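Side-chain contacts in glycoside hydrolase, family 11\:clostridium cellulosome enzyme, dockerin type i\:polysaccharide (Clostridium thermocellum, PDB 2C71), which probably removes acetyl groups from acetylated xylan, as a metal-dependent carbohydrate esterase of family 4 with a NodB-type deacetylase fold: residues A[21-24]-A[25-29]; A[101-105]-A[106-110]; A[137-140]-A[141-145]; A[166-169]-A[170-173]. One frame throughout, in Å; residues are numbered along the deposited sequence. Where two conformers were deposited one is given.

Contact 1: residues A[21-24]-A[25-29]; sequences ARVL and DKLDK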
loop_
_atom_site.group_PDB
_atom_site.type_symbol
_atom_site.label_atom_id
_atom_site.label_comp_id
_atom_site.label_asym_id
_atom_site.label_seq_id
_atom_site.Cartn_x
_atom_site.Cartn_y
_atom_site.Cartn_z
ATOM N N ALA A 21 -6.120 10.737 6.594
ATOM C CA ALA A 21 -7.349 11.417 6.171
ATOM C C ALA A 21 -7.084 12.361 5.022
ATOM O O ALA A 21 -7.951 12.521 4.158
ATOM C CB ALA A 21 -8.029 12.122 7.324
ATOM N N ARG A 22 -5.904 12.985 4.951
ATOM C CA ARG A 22 -5.607 13.834 3.799
ATOM C C ARG A 22 -5.627 13.059 2.507
ATOM O O ARG A 22 -6.116 13.541 1.473
ATOM C CB ARG A 22 -4.261 14.541 3.973
ATOM C CG ARG A 22 -4.160 15.461 5.126
ATOM C CD ARG A 22 -2.738 16.003 5.214
ATOM N NE ARG A 22 -2.642 16.792 6.411
ATOM C CZ ARG A 22 -1.501 17.137 6.947
ATOM N NH1 ARG A 22 -0.337 16.700 6.438
ATOM N NH2 ARG A 22 -1.517 17.914 8.019
ATOM N N VAL A 23 -5.050 11.847 2.520
ATOM C CA VAL A 23 -5.064 10.987 1.336
ATOM C C VAL A 23 -6.493 10.542 1.047
ATOM O O VAL A 23 -6.941 10.615 -0.109
ATOM C CB VAL A 23 -4.135 9.797 1.503
ATOM C CG1 VAL A 23 -4.322 8.759 0.397
ATOM C CG2 VAL A 23 -2.655 10.262 1.512
ATOM N N LEU A 24 -7.228 10.055 2.054
ATOM C CA LEU A 24 -8.592 9.578 1.830
ATOM C C LEU A 24 -9.469 10.690 1.253
ATOM O O LEU A 24 -10.338 10.406 0.425
ATOM C CB LEU A 24 -9.185 9.002 3.111
ATOM C CG LEU A 24 -8.564 7.664 3.552
ATOM C CD1 LEU A 24 -8.960 7.345 4.997
ATOM C CD2 LEU A 24 -8.988 6.516 2.638
ATOM N N ASP A 25 -9.272 11.921 1.699
ATOM C CA ASP A 25 -10.057 13.049 1.151
ATOM C C ASP A 25 -9.798 13.221 -0.331
ATOM O O ASP A 25 -10.736 13.524 -1.074
ATOM C CB ASP A 25 -9.781 14.316 1.908
ATOM C CG ASP A 25 -10.350 14.339 3.327
ATOM O OD1 ASP A 25 -11.172 13.531 3.710
ATOM O OD2 ASP A 25 -9.986 15.322 4.061
ATOM N N LYS A 26 -8.542 13.118 -0.795
ATOM C CA LYS A 26 -8.242 13.198 -2.226
ATOM C C LYS A 26 -8.906 12.056 -2.981
ATOM O O LYS A 26 -9.446 12.235 -4.072
ATOM C CB LYS A 26 -6.737 13.154 -2.491
ATOM C CG LYS A 26 -5.930 14.306 -1.952
ATOM C CD LYS A 26 -6.295 15.659 -2.537
ATOM C CE LYS A 26 -5.471 16.745 -1.912
ATOM N NZ LYS A 26 -5.813 18.061 -2.353
ATOM N N LEU A 27 -8.826 10.846 -2.436
ATOM C CA LEU A 27 -9.420 9.687 -3.109
ATOM C C LEU A 27 -10.925 9.838 -3.203
ATOM O O LEU A 27 -11.544 9.451 -4.222
ATOM C CB LEU A 27 -9.018 8.397 -2.430
ATOM C CG LEU A 27 -7.493 8.169 -2.361
ATOM C CD1 LEU A 27 -7.223 6.900 -1.507
ATOM C CD2 LEU A 27 -6.856 8.071 -3.708
ATOM N N ASP A 28 -11.565 10.431 -2.210
ATOM C CA ASP A 28 -13.003 10.716 -2.289
ATOM C C ASP A 28 -13.266 11.744 -3.389
ATOM O O ASP A 28 -14.249 11.615 -4.143
ATOM C CB ASP A 28 -13.546 11.266 -0.947
ATOM C CG ASP A 28 -13.697 10.245 0.174
ATOM O OD1 ASP A 28 -13.756 9.032 -0.107
ATOM O OD2 ASP A 28 -13.801 10.720 1.349
ATOM N N LYS A 29 -12.468 12.807 -3.449
ATOM C CA LYS A 29 -12.663 13.859 -4.440
ATOM C C LYS A 29 -12.685 13.313 -5.845
ATOM O O LYS A 29 -13.486 13.735 -6.683
ATOM C CB LYS A 29 -11.560 14.916 -4.289
ATOM C CG LYS A 29 -11.565 16.084 -5.232
ATOM C CD LYS A 29 -10.173 16.909 -4.970
ATOM C CE LYS A 29 -10.024 18.123 -5.776
ATOM N NZ LYS A 29 -8.797 18.843 -5.364
HETATM O O HOH W 1 -11.426 7.702 0.434
#
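V23 and L27 lie side by side one helical turn apart and point the same way, their methyls V23 CG1 and L27 CD1 meeting at 3.9 Å. The valine brings CG1 there by setting it anti to its backbone N (chi1 170°), while L27 holds CG anti to its own carbonyl carbon and lays that atom 3.4 Å from V23 O. The same two residues share the backbone bond L27 N to V23 O, 3.0 Å. The residues belong to helix 17-30, the connection of a beta-alpha-beta unit between strands 6-12 and 35-38, and V23, L24 and L27 all pack on F36 of the second strand. Both aspartates fold back over the preceding turn. D25, with CG anti to the carbonyl carbon (chi1 -71°), carries its carboxylate carbon CG to 3.1 Å from A21 O, the acceptor for D25 N; OD1 forms a salt bridge to R53. D28 repeats the conformation one turn on, where a water donates to both L24 O and D28 OD1, 2.7 Å from the latter, while D28 OD2 pairs with the same R53. The two carboxylates share R53 NH2, which would probably stabilise their negative charge. In K26 the first torsion likewise turns CG back, to 3.5 Å from R22 O; the chain then bends at chi2 (-62°), directing the amine to a salt bridge with D169. The accompanying K26 N to R22 O bond is weak at 3.3 Å.

Contact 2: residues A[101-105]-A[106-110]; sequences FRPPN and LETSP
The amide of N105 and the carboxylate of E107 stand side by side, their planes turned 80° apart. Between them N105 CB approaches E107 CD to 3.5 Å, and N105 OD1 and E107 OE1, both acceptors, form no hydrogen bond with each other. The F101 ring takes the backbone N of P103 over one face, 3.9 Å above the plane and offset toward the rim; F120 meets F101 edge-to-face. P103 CB lies 3.5 Å from E107 O, and P103 CG meets the methyl CG2 of T108 at 3.7 Å. This loop joins strand 100-101 to helix 110-115 and is second shell to the bound magnesium ion: R102 O is hydrogen-bonded to ND1 of the metal ligand H64, and the N105 side chain is about 5 Å from the ion. Two tight turns overlap here, type II over 103-106 and close to type I' over 104-107, with positive phi at N105 and L106. Their bonds are L106 N to P103 O and E107 N to P104 O; in each the donor sits above the carbonyl plane, though the second is nearly straight (174°). A water donates to both P104 O and E107 O, bridging the two carbonyls. R102 and L106 run alongside each other, R102 CG 3.9 Å from L106 CD2. R102 CG is anti to the backbone N (chi1 178°), which sets its aliphatic part against the leucine; the chain then bends at chi3 toward a salt bridge with D12. S109 N-caps helix 110-115, its OG bonded to L112 N.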
loop_
_atom_site.group_PDB
_atom_site.type_symbol
_atom_site.label_atom_id
_atom_site.label_comp_id
_atom_site.label_asym_id
_atom_site.label_seq_id
_atom_site.Cartn_x
_atom_site.Cartn_y
_atom_site.Cartn_z
ATOM N N PHE A 101 1.190 -8.460 1.387
ATOM C CA PHE A 101 2.247 -8.022 2.324
ATOM C C PHE A 101 3.236 -7.160 1.567
ATOM O O PHE A 101 3.676 -7.540 0.479
ATOM C CB PHE A 101 2.971 -9.267 2.863
ATOM C CG PHE A 101 4.206 -8.992 3.698
ATOM C CD1 PHE A 101 4.128 -8.237 4.859
ATOM C CD2 PHE A 101 5.420 -9.515 3.328
ATOM C CE1 PHE A 101 5.292 -8.023 5.636
ATOM C CE2 PHE A 101 6.550 -9.312 4.118
ATOM C CZ PHE A 101 6.466 -8.588 5.269
ATOM N N ARG A 102 3.639 -6.039 2.150
ATOM C CA ARG A 102 4.729 -5.248 1.635
ATOM C C ARG A 102 5.854 -5.287 2.635
ATOM O O ARG A 102 5.709 -4.777 3.769
ATOM C CB ARG A 102 4.373 -3.788 1.418
ATOM C CG ARG A 102 5.595 -3.016 0.910
ATOM C CD ARG A 102 5.261 -1.789 0.187
ATOM N NE ARG A 102 4.567 -2.028 -1.061
ATOM C CZ ARG A 102 3.564 -1.299 -1.560
ATOM N NH1 ARG A 102 3.045 -0.277 -0.888
ATOM N NH2 ARG A 102 3.025 -1.632 -2.721
ATOM N N PRO A 103 6.990 -5.906 2.300
ATOM C CA PRO A 103 8.092 -6.005 3.267
ATOM C C PRO A 103 8.573 -4.621 3.664
ATOM O O PRO A 103 8.789 -3.741 2.806
ATOM C CB PRO A 103 9.197 -6.780 2.522
ATOM C CG PRO A 103 8.543 -7.395 1.413
ATOM C CD PRO A 103 7.290 -6.607 1.054
ATOM N N PRO A 104 8.821 -4.418 4.968
ATOM C CA PRO A 104 9.512 -3.181 5.411
ATOM C C PRO A 104 10.785 -3.003 4.624
ATOM O O PRO A 104 11.612 -3.928 4.484
ATOM C CB PRO A 104 9.756 -3.442 6.897
ATOM C CG PRO A 104 8.587 -4.310 7.279
ATOM C CD PRO A 104 8.440 -5.257 6.103
ATOM N N ASN A 105 10.996 -1.790 4.124
ATOM C CA ASN A 105 12.172 -1.427 3.341
ATOM C C ASN A 105 12.323 -2.218 2.044
ATOM O O ASN A 105 13.378 -2.141 1.416
ATOM C CB ASN A 105 13.469 -1.565 4.142
ATOM C CG ASN A 105 13.481 -0.783 5.429
ATOM O OD1 ASN A 105 14.163 -1.152 6.390
ATOM N ND2 ASN A 105 12.740 0.277 5.496
ATOM N N LEU A 106 11.309 -2.941 1.619
ATOM C CA LEU A 106 11.362 -3.801 0.443
ATOM C C LEU A 106 12.429 -4.878 0.586
ATOM O O LEU A 106 12.797 -5.495 -0.412
ATOM C CB LEU A 106 11.483 -3.063 -0.879
ATOM C CG LEU A 106 10.351 -2.062 -1.136
ATOM C CD1 LEU A 106 10.511 -1.393 -2.455
ATOM C CD2 LEU A 106 8.964 -2.744 -1.076
ATOM N N GLU A 107 12.848 -5.211 1.811
ATOM C CA GLU A 107 13.904 -6.188 2.036
ATOM C C GLU A 107 13.339 -7.585 2.229
ATOM O O GLU A 107 12.498 -7.791 3.109
ATOM C CB GLU A 107 14.737 -5.803 3.251
ATOM C CG GLU A 107 15.626 -4.610 2.962
ATOM C CD GLU A 107 16.149 -3.803 4.154
ATOM O OE1 GLU A 107 15.748 -4.026 5.311
ATOM O OE2 GLU A 107 16.970 -2.867 3.893
ATOM N N THR A 108 13.783 -8.558 1.409
ATOM C CA THR A 108 13.308 -9.921 1.483
ATOM C C THR A 108 14.479 -10.877 1.718
ATOM O O THR A 108 15.665 -10.513 1.554
ATOM C CB THR A 108 12.501 -10.340 0.259
ATOM O OG1 THR A 108 13.364 -10.421 -0.872
ATOM C CG2 THR A 108 11.332 -9.361 -0.010
ATOM N N SER A 109 14.115 -12.110 2.062
ATOM C CA SER A 109 15.036 -13.240 2.167
ATOM C C SER A 109 14.206 -14.470 1.916
ATOM O O SER A 109 12.993 -14.426 2.044
ATOM C CB SER A 109 15.697 -13.324 3.554
ATOM O OG SER A 109 14.682 -13.551 4.527
ATOM N N PRO A 110 14.869 -15.617 1.674
ATOM C CA PRO A 110 14.131 -16.895 1.620
ATOM C C PRO A 110 13.331 -17.144 2.876
ATOM O O PRO A 110 12.205 -17.600 2.804
ATOM C CB PRO A 110 15.230 -17.920 1.397
ATOM C CG PRO A 110 16.224 -17.164 0.601
ATOM C CD PRO A 110 16.270 -15.800 1.247
HETATM O O HOH W 2 11.624 -6.519 5.426
#

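Contact 3: residues A[137-140]-A[141-145]; sequences QRAA and AVING
Helix 135-145 of the NodB homology domain has one face buried against helix 164-177. A139 and I143 are the apolar pair across the turn, A139 CB standing 4.3 Å from I143 CD1. I143 places CG1 anti to its carbonyl carbon (chi1 -69°), so that the chain folds back along the helix and CG1 comes to 3.3 Å from A139 O. That oxygen also receives I143 N in a nearly linear bond of 2.9 Å. V142 likewise leans back, its CG2 methyl 3.5 Å from R138 O, the acceptor for V142 N. Both larger side chains face the neighbouring helix, V142 against I171 and I143 against I170 and T174. At the start of the contact R138 extends away from the later turn, its guanidinium hydrogen-bonded to T164, T133 and I130 O; it thereby ties this helix to the loop before it and to the start of the next. On the exposed side N144 turns its amide back on the preceding turn. A140 O accepts two hydrogen bonds from this one residue, which reach it from opposite faces of its carbonyl plane: N144 N at 3.1 Å, and the side-chain ND2 at 2.8 Å with an N-H...O angle of 146°.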
loop_
_atom_site.group_PDB
_atom_site.type_symbol
_atom_site.label_atom_id
_atom_site.label_comp_id
_atom_site.label_asym_id
_atom_site.label_seq_id
_atom_site.Cartn_x
_atom_site.Cartn_y
_atom_site.Cartn_z
ATOM N N GLN A 137 7.105 17.152 -8.150
ATOM C CA GLN A 137 8.155 16.172 -8.387
ATOM C C GLN A 137 7.679 14.752 -8.100
ATOM O O GLN A 137 8.001 13.820 -8.843
ATOM C CB GLN A 137 9.389 16.507 -7.552
ATOM C CG GLN A 137 10.080 17.760 -8.065
ATOM C CD GLN A 137 11.137 18.324 -7.129
ATOM O OE1 GLN A 137 11.094 18.147 -5.908
ATOM N NE2 GLN A 137 12.167 18.951 -7.745
ATOM N N ARG A 138 6.909 14.579 -7.031
ATOM C CA ARG A 138 6.369 13.259 -6.709
ATOM C C ARG A 138 5.455 12.788 -7.822
ATOM O O ARG A 138 5.490 11.633 -8.259
ATOM C CB ARG A 138 5.647 13.333 -5.361
ATOM C CG ARG A 138 6.630 13.559 -4.201
ATOM C CD ARG A 138 5.940 14.014 -2.946
ATOM N NE ARG A 138 6.957 14.309 -1.922
ATOM C CZ ARG A 138 6.899 14.048 -0.637
ATOM N NH1 ARG A 138 5.827 13.526 -0.111
ATOM N NH2 ARG A 138 7.954 14.315 0.114
ATOM N N ALA A 139 4.590 13.694 -8.289
ATOM C CA ALA A 139 3.684 13.354 -9.380
ATOM C C ALA A 139 4.432 13.005 -10.652
ATOM O O ALA A 139 4.090 12.029 -11.327
ATOM C CB ALA A 139 2.712 14.520 -9.623
ATOM N N ALA A 140 5.459 13.795 -11.007
ATOM C CA ALA A 140 6.232 13.532 -12.220
ATOM C C ALA A 140 6.872 12.153 -12.153
ATOM O O ALA A 140 6.942 11.433 -13.166
ATOM C CB ALA A 140 7.243 14.629 -12.458
ATOM N N ALA A 141 7.340 11.781 -10.967
ATOM C CA ALA A 141 8.003 10.496 -10.773
ATOM C C ALA A 141 7.047 9.339 -11.040
ATOM O O ALA A 141 7.420 8.345 -11.662
ATOM C CB ALA A 141 8.574 10.402 -9.366
ATOM N N VAL A 142 5.814 9.476 -10.565
ATOM C CA VAL A 142 4.791 8.461 -10.787
ATOM C C VAL A 142 4.367 8.414 -12.251
ATOM O O VAL A 142 4.374 7.352 -12.875
ATOM C CB VAL A 142 3.549 8.710 -9.910
ATOM C CG1 VAL A 142 2.424 7.764 -10.305
ATOM C CG2 VAL A 142 3.898 8.548 -8.439
ATOM N N ILE A 143 4.000 9.570 -12.794
ATOM C CA ILE A 143 3.392 9.636 -14.146
ATOM C C ILE A 143 4.353 9.142 -15.211
ATOM O O ILE A 143 3.925 8.486 -16.165
ATOM C CB ILE A 143 2.919 11.045 -14.409
ATOM C CG1 ILE A 143 1.719 11.397 -13.519
ATOM C CG2 ILE A 143 2.752 11.327 -15.930
ATOM C CD1 ILE A 143 1.496 12.872 -13.410
ATOM N N ASN A 144 5.630 9.442 -15.089
ATOM C CA ASN A 144 6.601 9.006 -16.077
ATOM C C ASN A 144 7.028 7.567 -15.942
ATOM O O ASN A 144 7.571 7.038 -16.879
ATOM C CB ASN A 144 7.762 10.032 -16.134
ATOM C CG ASN A 144 7.304 11.393 -16.652
ATOM O OD1 ASN A 144 7.012 11.545 -17.887
ATOM N ND2 ASN A 144 7.249 12.378 -15.800
ATOM N N GLY A 145 6.760 6.913 -14.820
ATOM C CA GLY A 145 7.135 5.541 -14.567
ATOM C C GLY A 145 6.044 4.528 -14.789
ATOM O O GLY A 145 6.347 3.364 -14.964
#

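Contact 4: residues A[166-169]-A[170-173]; sequences EALD and IIIP
I171 meets two side chains of the preceding turn through one methyl: its CD1 lies 4.1 Å from A167 CB and 4.2 Å from L168 CD2. Next to it I172 CD1 reaches L168 CB, also at 4.1 Å, so the buried side of the helix is a continuous apolar strip of A167, L168, I171 and I172. Both isoleucines hold CG1 anti to the carbonyl carbon (chi1 -66° in I171), which folds the ethyl branch back over the previous turn; I171 CG1 thereby comes near A167 O. This carbonyl oxygen accepts two backbone hydrogen bonds. I171 N lies in the carbonyl plane and bonds almost straight (176°), whereas I170 N comes from above the plane. The doubled acceptor marks a kink: I170 N bonds three residues back instead of four, and P173, which has no N-H, sets its ring atom CG 3.3 Å from D169 O where a regular helix would place a further hydrogen bond. The solvent side is looser: E166 is exposed and modelled in two conformers, and I170 and P173 are covered only in part. D169 is the polar anchor to helix 17-30, with salt bridges from OD1 to K29 NZ and from OD2 to K26 NZ and a hydrogen bond between OD1 and Y30 OH. Helix 164-177 is thus wedged between two others: I170 and I171 pack on helix 135-145, I172 and P173 on helix 17-30, and L168 packs on L9 and F11 of strand 6-12.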
loop_
_atom_site.group_PDB
_atom_site.type_symbol
_atom_site.label_atom_id
_atom_site.label_comp_id
_atom_site.label_asym_id
_atom_site.label_seq_id
_atom_site.Cartn_x
_atom_site.Cartn_y
_atom_site.Cartn_z
ATOM N N GLU A 166 -1.191 16.231 -2.150
ATOM C CA GLU A 166 -1.200 17.221 -3.223
ATOM C C GLU A 166 -0.681 16.638 -4.540
ATOM O O GLU A 166 -1.150 17.006 -5.633
ATOM C CB GLU A 166 -0.418 18.450 -2.743
ATOM C CG GLU A 166 -1.132 19.212 -1.611
ATOM C CD GLU A 166 -1.253 18.479 -0.268
ATOM O OE1 GLU A 166 -0.304 17.804 0.210
ATOM O OE2 GLU A 166 -2.355 18.592 0.322
ATOM N N ALA A 167 0.263 15.705 -4.480
ATOM C CA ALA A 167 0.725 15.025 -5.685
ATOM C C ALA A 167 -0.425 14.321 -6.382
ATOM O O ALA A 167 -0.440 14.209 -7.617
ATOM C CB ALA A 167 1.840 14.067 -5.364
ATOM N N LEU A 168 -1.385 13.790 -5.619
ATOM C CA LEU A 168 -2.512 13.066 -6.201
ATOM C C LEU A 168 -3.396 13.974 -7.076
ATOM O O LEU A 168 -4.046 13.472 -7.986
ATOM C CB LEU A 168 -3.369 12.406 -5.112
ATOM C CG LEU A 168 -2.624 11.377 -4.252
ATOM C CD1 LEU A 168 -3.556 10.863 -3.146
ATOM C CD2 LEU A 168 -2.144 10.212 -5.081
ATOM N N ASP A 169 -3.402 15.275 -6.789
ATOM C CA ASP A 169 -4.128 16.234 -7.663
ATOM C C ASP A 169 -3.589 16.326 -9.060
ATOM O O ASP A 169 -4.306 16.831 -9.935
ATOM C CB ASP A 169 -4.171 17.640 -7.056
ATOM C CG ASP A 169 -5.080 17.733 -5.858
ATOM O OD1 ASP A 169 -6.240 17.234 -5.908
ATOM O OD2 ASP A 169 -4.641 18.336 -4.854
ATOM N N ILE A 170 -2.336 15.901 -9.292
ATOM C CA ILE A 170 -1.742 15.780 -10.610
ATOM C C ILE A 170 -1.829 14.342 -11.098
ATOM O O ILE A 170 -2.246 14.083 -12.236
ATOM C CB ILE A 170 -0.302 16.287 -10.627
ATOM C CG1 ILE A 170 -0.247 17.752 -10.234
ATOM C CG2 ILE A 170 0.350 16.042 -11.971
ATOM C CD1 ILE A 170 1.156 18.237 -9.879
ATOM N N ILE A 171 -1.402 13.383 -10.269
ATOM C CA ILE A 171 -1.368 11.979 -10.690
ATOM C C ILE A 171 -2.709 11.486 -11.188
ATOM O O ILE A 171 -2.769 10.835 -12.248
ATOM C CB ILE A 171 -0.866 11.094 -9.524
ATOM C CG1 ILE A 171 0.607 11.411 -9.174
ATOM C CG2 ILE A 171 -1.039 9.631 -9.852
ATOM C CD1 ILE A 171 1.030 10.879 -7.818
ATOM N N ILE A 172 -3.756 11.676 -10.390
ATOM C CA ILE A 172 -5.041 11.048 -10.723
ATOM C C ILE A 172 -5.608 11.623 -12.043
ATOM O O ILE A 172 -5.909 10.860 -12.965
ATOM C CB ILE A 172 -5.982 11.021 -9.517
ATOM C CG1 ILE A 172 -5.442 10.061 -8.461
ATOM C CG2 ILE A 172 -7.397 10.609 -10.010
ATOM C CD1 ILE A 172 -6.125 10.174 -7.108
ATOM N N PRO A 173 -5.738 12.952 -12.164
ATOM C CA PRO A 173 -6.258 13.474 -13.458
ATOM C C PRO A 173 -5.383 13.112 -14.649
ATOM O O PRO A 173 -5.892 12.802 -15.728
ATOM C CB PRO A 173 -6.356 14.966 -13.199
ATOM C CG PRO A 173 -6.492 15.114 -11.714
ATOM C CD PRO A 173 -5.648 14.027 -11.157
#

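How the contacts relate
Following the chain from the N terminus, contact 1 lies on helix 17-30, contact 2 in the loop after strand 100-101, contact 3 on helix 135-145 and contact 4 on helix 164-177. All are local and come in series; none nests in or crosses another. Contact 2 closes two tight turns, the others only successive helical turns. In space helix 164-177 packs between helices 17-30 and 135-145 and against strand 6-12: contact 4 touches contact 1 through I172 CD1 and L27 CD2 (4.1 Å) and contact 3 through I170 CB and A139 CB (3.6 Å). Contact 2 stands apart near the magnesium ion, its centre about 27 Å from that of contact 1, across the chain's centre.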